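Hydrogenase expression protein (Thiobacillus denitrificans, PDB 3SB1) is of unknown function but probably takes part in the expression or maturation of hydrogenase. Local coordinates at residues L81-S94 with L105-I117. Numbering follows the deposited sequence. Where two conformers were deposited one is given.
Sequences LEWLRAELGGGEVS and LDETAFPGVWWII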
ATOM      1  N   LEU A  81      -6.199 -23.531   3.756  1.00 22.72           N
ATOM      2  CA  LEU A  81      -5.700 -22.174   3.638  1.00 23.57           C
ATOM      3  C   LEU A  81      -4.399 -22.133   2.893  1.00 22.62           C
ATOM      4  O   LEU A  81      -4.187 -21.232   2.109  1.00 22.55           O
ATOM      5  CB  LEU A  81      -5.552 -21.498   5.013  1.00 25.64           C
ATOM      6  CG  LEU A  81      -6.839 -21.241   5.782  1.00 28.37           C
ATOM      7  CD1 LEU A  81      -6.493 -20.776   7.175  1.00 35.63           C
ATOM      8  CD2 LEU A  81      -7.675 -20.183   5.062  1.00 32.01           C
ATOM      9  N   GLU A  82      -3.501 -23.087   3.121  1.00 23.95           N
ATOM     10  CA  GLU A  82      -2.226 -23.112   2.378  1.00 24.22           C
ATOM     11  C   GLU A  82      -2.503 -23.295   0.882  1.00 22.20           C
ATOM     12  O   GLU A  82      -1.818 -22.721   0.037  1.00 22.09           O
ATOM     13  CB  GLU A  82      -1.322 -24.252   2.862  1.00 27.47           C
ATOM     14  CG  GLU A  82      -0.842 -24.112   4.294  1.00 31.36           C
ATOM     15  CD  GLU A  82      -0.159 -25.367   4.840  1.00 38.51           C
ATOM     16  OE1 GLU A  82       0.172 -26.310   4.065  1.00 41.47           O
ATOM     17  OE2 GLU A  82       0.007 -25.426   6.077  1.00 42.66           O
ATOM     18  N   TRP A  83      -3.449 -24.177   0.559  1.00 20.85           N
ATOM     19  CA  TRP A  83      -3.835 -24.420  -0.825  1.00 19.84           C
ATOM     20  C   TRP A  83      -4.344 -23.125  -1.472  1.00 19.78           C
ATOM     21  O   TRP A  83      -3.941 -22.755  -2.561  1.00 19.88           O
ATOM     22  CB  TRP A  83      -4.901 -25.517  -0.942  1.00 20.08           C
ATOM     23  CG  TRP A  83      -5.401 -25.629  -2.347  1.00 21.97           C
ATOM     24  CD1 TRP A  83      -4.830 -26.373  -3.355  1.00 31.94           C
ATOM     25  CD2 TRP A  83      -6.546 -24.987  -2.930  1.00 22.24           C
ATOM     26  NE1 TRP A  83      -5.555 -26.242  -4.515  1.00 31.84           N
ATOM     27  CE2 TRP A  83      -6.580 -25.359  -4.301  1.00 30.03           C
ATOM     28  CE3 TRP A  83      -7.522 -24.101  -2.454  1.00 25.13           C
ATOM     29  CZ2 TRP A  83      -7.567 -24.905  -5.177  1.00 29.97           C
ATOM     30  CZ3 TRP A  83      -8.474 -23.618  -3.350  1.00 25.97           C
ATOM     31  CH2 TRP A  83      -8.500 -24.045  -4.689  1.00 28.40           C
ATOM     32  N   LEU A  84      -5.273 -22.452  -0.811  1.00 18.75           N
ATOM     33  CA  LEU A  84      -5.816 -21.213  -1.329  1.00 19.24           C
ATOM     34  C   LEU A  84      -4.758 -20.131  -1.493  1.00 17.81           C
ATOM     35  O   LEU A  84      -4.725 -19.447  -2.500  1.00 17.78           O
ATOM     36  CB  LEU A  84      -6.964 -20.722  -0.424  1.00 18.80           C
ATOM     37  CG  LEU A  84      -7.656 -19.455  -0.877  1.00 19.00           C
ATOM     38  CD1 LEU A  84      -8.438 -19.757  -2.142  1.00 20.52           C
ATOM     39  CD2 LEU A  84      -8.601 -18.915   0.211  1.00 18.59           C
ATOM     40  N   ARG A  85      -3.900 -19.946  -0.496  0.50 19.30           N
ATOM     41  CA  ARG A  85      -2.842 -18.913  -0.592  0.50 20.35           C
ATOM     42  C   ARG A  85      -1.941 -19.221  -1.777  0.50 20.04           C
ATOM     43  O   ARG A  85      -1.580 -18.314  -2.548  0.50 21.29           O
ATOM     44  CB  ARG A  85      -2.016 -18.799   0.700  0.50 20.79           C
ATOM     45  CG  ARG A  85      -0.953 -17.657   0.742  0.50 26.27           C
ATOM     46  CD  ARG A  85      -1.573 -16.288   0.984  0.50 30.44           C
ATOM     47  NE  ARG A  85      -0.676 -15.113   0.969  0.50 32.79           N
ATOM     48  CZ  ARG A  85      -0.080 -14.595   2.045  0.50 38.01           C
ATOM     49  NH1 ARG A  85       0.670 -13.503   1.941  0.50 36.02           N
ATOM     50  NH2 ARG A  85      -0.232 -15.161   3.232  0.50 40.85           N
ATOM     51  N   ALA A  86      -1.597 -20.497  -1.957  1.00 21.10           N
ATOM     52  CA  ALA A  86      -0.729 -20.910  -3.072  1.00 23.57           C
ATOM     53  C   ALA A  86      -1.410 -20.723  -4.431  1.00 22.64           C
ATOM     54  O   ALA A  86      -0.762 -20.340  -5.434  1.00 23.12           O
ATOM     55  CB  ALA A  86      -0.319 -22.357  -2.883  1.00 25.25           C
ATOM     56  N   GLU A  87      -2.710 -21.004  -4.482  1.00 19.76           N
ATOM     57  CA  GLU A  87      -3.457 -20.834  -5.708  1.00 18.33           C
ATOM     58  C   GLU A  87      -3.621 -19.386  -6.171  1.00 20.36           C
ATOM     59  O   GLU A  87      -3.580 -19.063  -7.370  1.00 21.05           O
ATOM     60  CB  GLU A  87      -4.816 -21.462  -5.527  1.00 22.58           C
ATOM     61  CG  GLU A  87      -5.744 -21.235  -6.669  1.00 23.19           C
ATOM     62  CD  GLU A  87      -5.275 -21.929  -7.963  1.00 30.59           C
ATOM     63  OE1 GLU A  87      -4.574 -22.968  -7.889  1.00 31.21           O
ATOM     64  OE2 GLU A  87      -5.586 -21.394  -9.040  1.00 33.88           O
ATOM     65  N   LEU A  88      -3.872 -18.486  -5.219  1.00 17.62           N
ATOM     66  CA  LEU A  88      -4.019 -17.076  -5.519  1.00 16.39           C
ATOM     67  C   LEU A  88      -2.699 -16.391  -5.848  1.00 16.97           C
ATOM     68  O   LEU A  88      -2.688 -15.375  -6.541  1.00 17.09           O
ATOM     69  CB  LEU A  88      -4.740 -16.367  -4.387  1.00 16.53           C
ATOM     70  CG  LEU A  88      -6.181 -16.804  -4.128  1.00 16.66           C
ATOM     71  CD1 LEU A  88      -6.784 -16.046  -2.910  1.00 16.11           C
ATOM     72  CD2 LEU A  88      -7.030 -16.523  -5.363  1.00 20.42           C
ATOM     73  N   GLY A  89      -1.616 -16.949  -5.321  1.00 19.57           N
ATOM     74  CA  GLY A  89      -0.285 -16.450  -5.582  1.00 18.30           C
ATOM     75  C   GLY A  89       0.049 -15.098  -5.004  1.00 19.73           C
ATOM     76  O   GLY A  89      -0.719 -14.483  -4.267  1.00 15.90           O
ATOM     77  N   GLY A  90       1.231 -14.616  -5.383  1.00 21.28           N
ATOM     78  CA  GLY A  90       1.715 -13.324  -4.903  1.00 20.64           C
ATOM     79  C   GLY A  90       1.705 -12.379  -6.051  1.00 20.53           C
ATOM     80  O   GLY A  90       1.981 -12.744  -7.180  1.00 23.07           O
ATOM     81  N   GLY A  91       1.369 -11.119  -5.756  1.00 19.84           N
ATOM     82  CA  GLY A  91       1.267 -10.106  -6.751  1.00 19.83           C
ATOM     83  C   GLY A  91       2.270  -8.985  -6.638  1.00 20.14           C
ATOM     84  O   GLY A  91       3.281  -9.090  -5.921  1.00 22.32           O
ATOM     85  N   GLU A  92       1.909  -7.847  -7.199  1.00 20.26           N
ATOM     86  CA  GLU A  92       2.867  -6.754  -7.297  1.00 24.56           C
ATOM     87  C   GLU A  92       3.055  -5.924  -6.064  1.00 21.26           C
ATOM     88  O   GLU A  92       4.119  -5.320  -5.902  1.00 22.11           O
ATOM     89  CB  GLU A  92       2.538  -5.820  -8.480  1.00 27.11           C
ATOM     90  CG  GLU A  92       2.687  -6.468  -9.893  1.00 36.47           C
ATOM     91  CD  GLU A  92       2.615  -5.463 -11.074  1.00 44.65           C
ATOM     92  OE1 GLU A  92       2.647  -4.224 -10.841  1.00 49.72           O
ATOM     93  OE2 GLU A  92       2.578  -5.929 -12.246  1.00 49.26           O
ATOM     94  N   VAL A  93       2.073  -5.894  -5.170  1.00 15.40           N
ATOM     95  CA  VAL A  93       2.145  -5.047  -4.029  1.00 15.12           C
ATOM     96  C   VAL A  93       2.125  -5.808  -2.722  1.00 16.73           C
ATOM     97  O   VAL A  93       1.286  -6.708  -2.545  1.00 16.06           O
ATOM     98  CB  VAL A  93       0.917  -4.047  -4.024  1.00 15.23           C
ATOM     99  CG1 VAL A  93       0.949  -3.117  -2.845  1.00 19.81           C
ATOM    100  CG2 VAL A  93       0.840  -3.282  -5.351  1.00 18.59           C
ATOM    101  N   SER A  94       3.065  -5.468  -1.846  0.60 15.26           N
ATOM    102  CA  SER A  94       3.102  -6.005  -0.493  0.60 16.30           C
ATOM    103  C   SER A  94       3.130  -4.850   0.493  0.60 16.59           C
ATOM    104  O   SER A  94       3.857  -3.856   0.292  0.60 15.36           O
ATOM    105  CB  SER A  94       4.311  -6.913  -0.272  0.60 18.38           C
ATOM    106  OG  SER A  94       4.287  -7.980  -1.227  0.60 22.83           O
ATOM    107  N   LEU A 105      -0.562  -6.919   4.219  1.00 13.37           N
ATOM    108  CA  LEU A 105      -1.637  -6.728   3.238  1.00 12.61           C
ATOM    109  C   LEU A 105      -0.956  -6.993   1.932  1.00 13.47           C
ATOM    110  O   LEU A 105      -0.261  -6.124   1.388  1.00 16.52           O
ATOM    111  CB  LEU A 105      -2.290  -5.345   3.312  1.00 13.13           C
ATOM    112  CG  LEU A 105      -2.660  -4.979   4.766  1.00 18.08           C
ATOM    113  CD1 LEU A 105      -1.498  -4.268   5.454  1.00 19.69           C
ATOM    114  CD2 LEU A 105      -3.964  -4.119   4.899  1.00 21.58           C
ATOM    115  N   ASP A 106      -1.152  -8.188   1.414  1.00 12.79           N
ATOM    116  CA  ASP A 106      -0.466  -8.601   0.206  1.00 15.28           C
ATOM    117  C   ASP A 106      -1.417  -8.760  -0.965  1.00 13.02           C
ATOM    118  O   ASP A 106      -2.403  -9.510  -0.883  1.00 14.54           O
ATOM    119  CB  ASP A 106       0.255  -9.921   0.427  1.00 15.39           C
ATOM    120  CG  ASP A 106       1.401  -9.804   1.447  1.00 24.37           C
ATOM    121  OD1 ASP A 106       2.053  -8.751   1.480  1.00 25.27           O
ATOM    122  OD2 ASP A 106       1.580 -10.726   2.265  1.00 30.80           O
ATOM    123  N   GLU A 107      -1.112  -8.098  -2.057  1.00 12.05           N
ATOM    124  CA  GLU A 107      -1.927  -8.304  -3.250  1.00 12.34           C
ATOM    125  C   GLU A 107      -1.563  -9.720  -3.755  1.00 13.03           C
ATOM    126  O   GLU A 107      -0.367 -10.132  -3.760  1.00 14.59           O
ATOM    127  CB  GLU A 107      -1.639  -7.254  -4.326  1.00 14.04           C
ATOM    128  CG  GLU A 107      -2.727  -7.217  -5.380  1.00 16.99           C
ATOM    129  CD  GLU A 107      -2.739  -5.996  -6.207  1.00 26.94           C
ATOM    130  OE1 GLU A 107      -1.643  -5.359  -6.308  1.00 27.86           O
ATOM    131  OE2 GLU A 107      -3.870  -5.673  -6.711  1.00 26.25           O
ATOM    132  N   THR A 108      -2.567 -10.465  -4.154  1.00 11.95           N
ATOM    133  CA  THR A 108      -2.352 -11.774  -4.773  1.00 12.78           C
ATOM    134  C   THR A 108      -1.985 -11.568  -6.265  1.00 10.47           C
ATOM    135  O   THR A 108      -1.852 -10.448  -6.769  1.00 12.26           O
ATOM    136  CB  THR A 108      -3.595 -12.672  -4.681  1.00 10.68           C
ATOM    137  OG1 THR A 108      -4.636 -12.156  -5.521  1.00 11.97           O
ATOM    138  CG2 THR A 108      -4.063 -12.738  -3.212  1.00 12.78           C
ATOM    139  N   ALA A 109      -1.832 -12.672  -7.003  1.00 13.77           N
ATOM    140  CA  ALA A 109      -1.537 -12.569  -8.408  1.00 14.66           C
ATOM    141  C   ALA A 109      -2.717 -11.971  -9.214  1.00 13.92           C
ATOM    142  O   ALA A 109      -2.541 -11.618 -10.389  1.00 15.39           O
ATOM    143  CB  ALA A 109      -1.228 -13.942  -9.010  1.00 15.75           C
ATOM    144  N   PHE A 110      -3.892 -11.898  -8.597  1.00 12.47           N
ATOM    145  CA  PHE A 110      -5.111 -11.361  -9.186  1.00 14.03           C
ATOM    146  C   PHE A 110      -5.345  -9.919  -8.689  1.00 14.00           C
ATOM    147  O   PHE A 110      -5.675  -9.712  -7.528  1.00 14.14           O
ATOM    148  CB  PHE A 110      -6.319 -12.222  -8.807  1.00 13.59           C
ATOM    149  CG  PHE A 110      -6.236 -13.631  -9.334  1.00 15.35           C
ATOM    150  CD1 PHE A 110      -6.647 -13.892 -10.643  1.00 15.47           C
ATOM    151  CD2 PHE A 110      -5.638 -14.633  -8.620  1.00 18.85           C
ATOM    152  CE1 PHE A 110      -6.610 -15.134 -11.140  1.00 16.50           C
ATOM    153  CE2 PHE A 110      -5.536 -15.924  -9.163  1.00 23.43           C
ATOM    154  CZ  PHE A 110      -6.022 -16.155 -10.452  1.00 20.88           C
ATOM    155  N   PRO A 111      -5.166  -8.911  -9.553  1.00 13.55           N
ATOM    156  CA  PRO A 111      -5.376  -7.528  -9.138  1.00 14.76           C
ATOM    157  C   PRO A 111      -6.743  -7.330  -8.512  1.00 13.85           C
ATOM    158  O   PRO A 111      -7.744  -7.854  -9.026  1.00 14.53           O
ATOM    159  CB  PRO A 111      -5.298  -6.765 -10.450  1.00 15.53           C
ATOM    160  CG  PRO A 111      -4.254  -7.575 -11.230  1.00 16.58           C
ATOM    161  CD  PRO A 111      -4.536  -8.992 -10.895  1.00 14.26           C
ATOM    162  N   GLY A 112      -6.767  -6.579  -7.421  1.00 13.29           N
ATOM    163  CA  GLY A 112      -8.006  -6.339  -6.668  1.00 13.11           C
ATOM    164  C   GLY A 112      -8.281  -7.362  -5.561  1.00 13.89           C
ATOM    165  O   GLY A 112      -9.248  -7.224  -4.813  1.00 12.53           O
ATOM    166  N   VAL A 113      -7.487  -8.437  -5.487  1.00 11.78           N
ATOM    167  CA  VAL A 113      -7.668  -9.478  -4.473  1.00 11.15           C
ATOM    168  C   VAL A 113      -6.494  -9.475  -3.555  1.00 12.21           C
ATOM    169  O   VAL A 113      -5.363  -9.751  -3.982  1.00 12.64           O
ATOM    170  CB  VAL A 113      -7.848 -10.854  -5.128  1.00 11.41           C
ATOM    171  CG1 VAL A 113      -8.134 -11.947  -4.046  1.00 10.67           C
ATOM    172  CG2 VAL A 113      -8.945 -10.846  -6.242  1.00 13.43           C
ATOM    173  N   TRP A 114      -6.748  -9.121  -2.293  1.00 11.64           N
ATOM    174  CA  TRP A 114      -5.721  -8.951  -1.288  1.00 10.04           C
ATOM    175  C   TRP A 114      -5.844  -9.916  -0.162  1.00 11.20           C
ATOM    176  O   TRP A 114      -6.971 -10.180   0.290  1.00 12.73           O
ATOM    177  CB  TRP A 114      -5.799  -7.490  -0.722  1.00 11.84           C
ATOM    178  CG  TRP A 114      -5.749  -6.398  -1.724  1.00 12.36           C
ATOM    179  CD1 TRP A 114      -6.770  -5.979  -2.575  1.00 11.83           C
ATOM    180  CD2 TRP A 114      -4.611  -5.576  -2.048  1.00 11.67           C
ATOM    181  NE1 TRP A 114      -6.313  -4.986  -3.399  1.00 12.18           N
ATOM    182  CE2 TRP A 114      -5.011  -4.677  -3.081  1.00 12.75           C
ATOM    183  CE3 TRP A 114      -3.351  -5.450  -1.497  1.00 12.16           C
ATOM    184  CZ2 TRP A 114      -4.152  -3.719  -3.573  1.00 13.04           C
ATOM    185  CZ3 TRP A 114      -2.495  -4.473  -2.000  1.00 16.40           C
ATOM    186  CH2 TRP A 114      -2.880  -3.671  -3.042  1.00 14.31           C
ATOM    187  N   TRP A 115      -4.707 -10.391   0.351  1.00 11.02           N
ATOM    188  CA  TRP A 115      -4.673 -11.345   1.497  1.00 12.28           C
ATOM    189  C   TRP A 115      -4.157 -10.545   2.699  1.00 12.95           C
ATOM    190  O   TRP A 115      -3.036 -10.037   2.669  1.00 12.94           O
ATOM    191  CB  TRP A 115      -3.742 -12.512   1.236  1.00 13.38           C
ATOM    192  CG  TRP A 115      -3.895 -13.636   2.199  1.00 14.13           C
ATOM    193  CD1 TRP A 115      -3.510 -13.683   3.504  1.00 17.25           C
ATOM    194  CD2 TRP A 115      -4.451 -14.931   1.896  1.00 12.87           C
ATOM    195  NE1 TRP A 115      -3.842 -14.927   4.050  1.00 16.42           N
ATOM    196  CE2 TRP A 115      -4.375 -15.709   3.062  1.00 12.80           C
ATOM    197  CE3 TRP A 115      -4.904 -15.521   0.736  1.00 16.19           C
ATOM    198  CZ2 TRP A 115      -4.797 -17.047   3.102  1.00 14.80           C
ATOM    199  CZ3 TRP A 115      -5.354 -16.855   0.789  1.00 18.08           C
ATOM    200  CH2 TRP A 115      -5.280 -17.588   1.970  1.00 17.07           C
ATOM    201  N   ILE A 116      -4.982 -10.462   3.734  0.50 11.11           N
ATOM    202  CA  ILE A 116      -4.694  -9.677   4.908  0.50 12.10           C
ATOM    203  C   ILE A 116      -4.511 -10.569   6.140  0.50 12.34           C
ATOM    204  O   ILE A 116      -5.283 -11.520   6.358  0.50 12.11           O
ATOM    205  CB  ILE A 116      -5.888  -8.732   5.170  0.50 11.93           C
ATOM    206  CG1 ILE A 116      -6.328  -8.047   3.849  0.50 15.44           C
ATOM    207  CG2 ILE A 116      -5.568  -7.748   6.291  0.50 15.67           C
ATOM    208  CD1 ILE A 116      -5.286  -7.191   3.201  0.50 18.62           C
ATOM    209  N   ILE A 117      -3.452 -10.303   6.900  1.00 11.83           N
ATOM    210  CA  ILE A 117      -3.236 -11.009   8.154  1.00 13.28           C
ATOM    211  C   ILE A 117      -2.837  -9.983   9.209  1.00 13.83           C
ATOM    212  O   ILE A 117      -1.922  -9.162   8.966  1.00 15.21           O
ATOM    213  CB  ILE A 117      -2.099 -12.077   8.095  1.00 13.16           C
ATOM    214  CG1 ILE A 117      -2.348 -13.139   7.042  1.00 16.52           C
ATOM    215  CG2 ILE A 117      -1.853 -12.649   9.529  1.00 17.26           C
ATOM    216  CD1 ILE A 117      -1.111 -13.959   6.725  1.00 21.32           C
TER
HETATM  217  O   HOH W   1      -0.898  -8.335  -8.411  1.00 30.34           O
HETATM  218  O   HOH W   2       2.081  -9.661  -2.590  1.00 26.62           O
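Asp106 faces Ser94 as a non-hydrogen-bonded antiparallel pair and sends OD2 to the edge of the Arg85 guanidinium, 2.9 Å from NH1, in a salt bridge. Glu107 N donates almost straight to Val93 O (2.8 Å), while Glu107 O accepts a hydrogen bond from Gly91 N, above the carbonyl plane. The Glu107 side chain brings OE1 beside Val93 CG2; OE2 binds Gly112 N and Ser141 of the second subunit. Thr108 O lies 3.1 Å from Gly91 CA, where a side chain would collide. Ala109 N holds Leu88 O (2.9 Å) at the helix end, and Phe110 CD2 meets Leu88 CD2. Val93 CG1 abuts the edge of Trp114. Trp115 reaches the helix, its indole swung opposite the backbone N (chi1 -167°): Arg85 CD sits over the six-membered ring, the guanidinium stacks on the five-membered ring in a cation-pi contact (planes at 16°), and Leu84 and Leu88 close the edge. A serine in place of Trp115 would probably leave the arginine without its stacking surface and open a gap beside both leucines. Helices 78-88 and 48-63 thus pack on the antiparallel sheet; its hairpin of strands 93-97 and 102-107 holds the Asp106-Ser94 pair, and 93-97 pairs with a second-subunit strand.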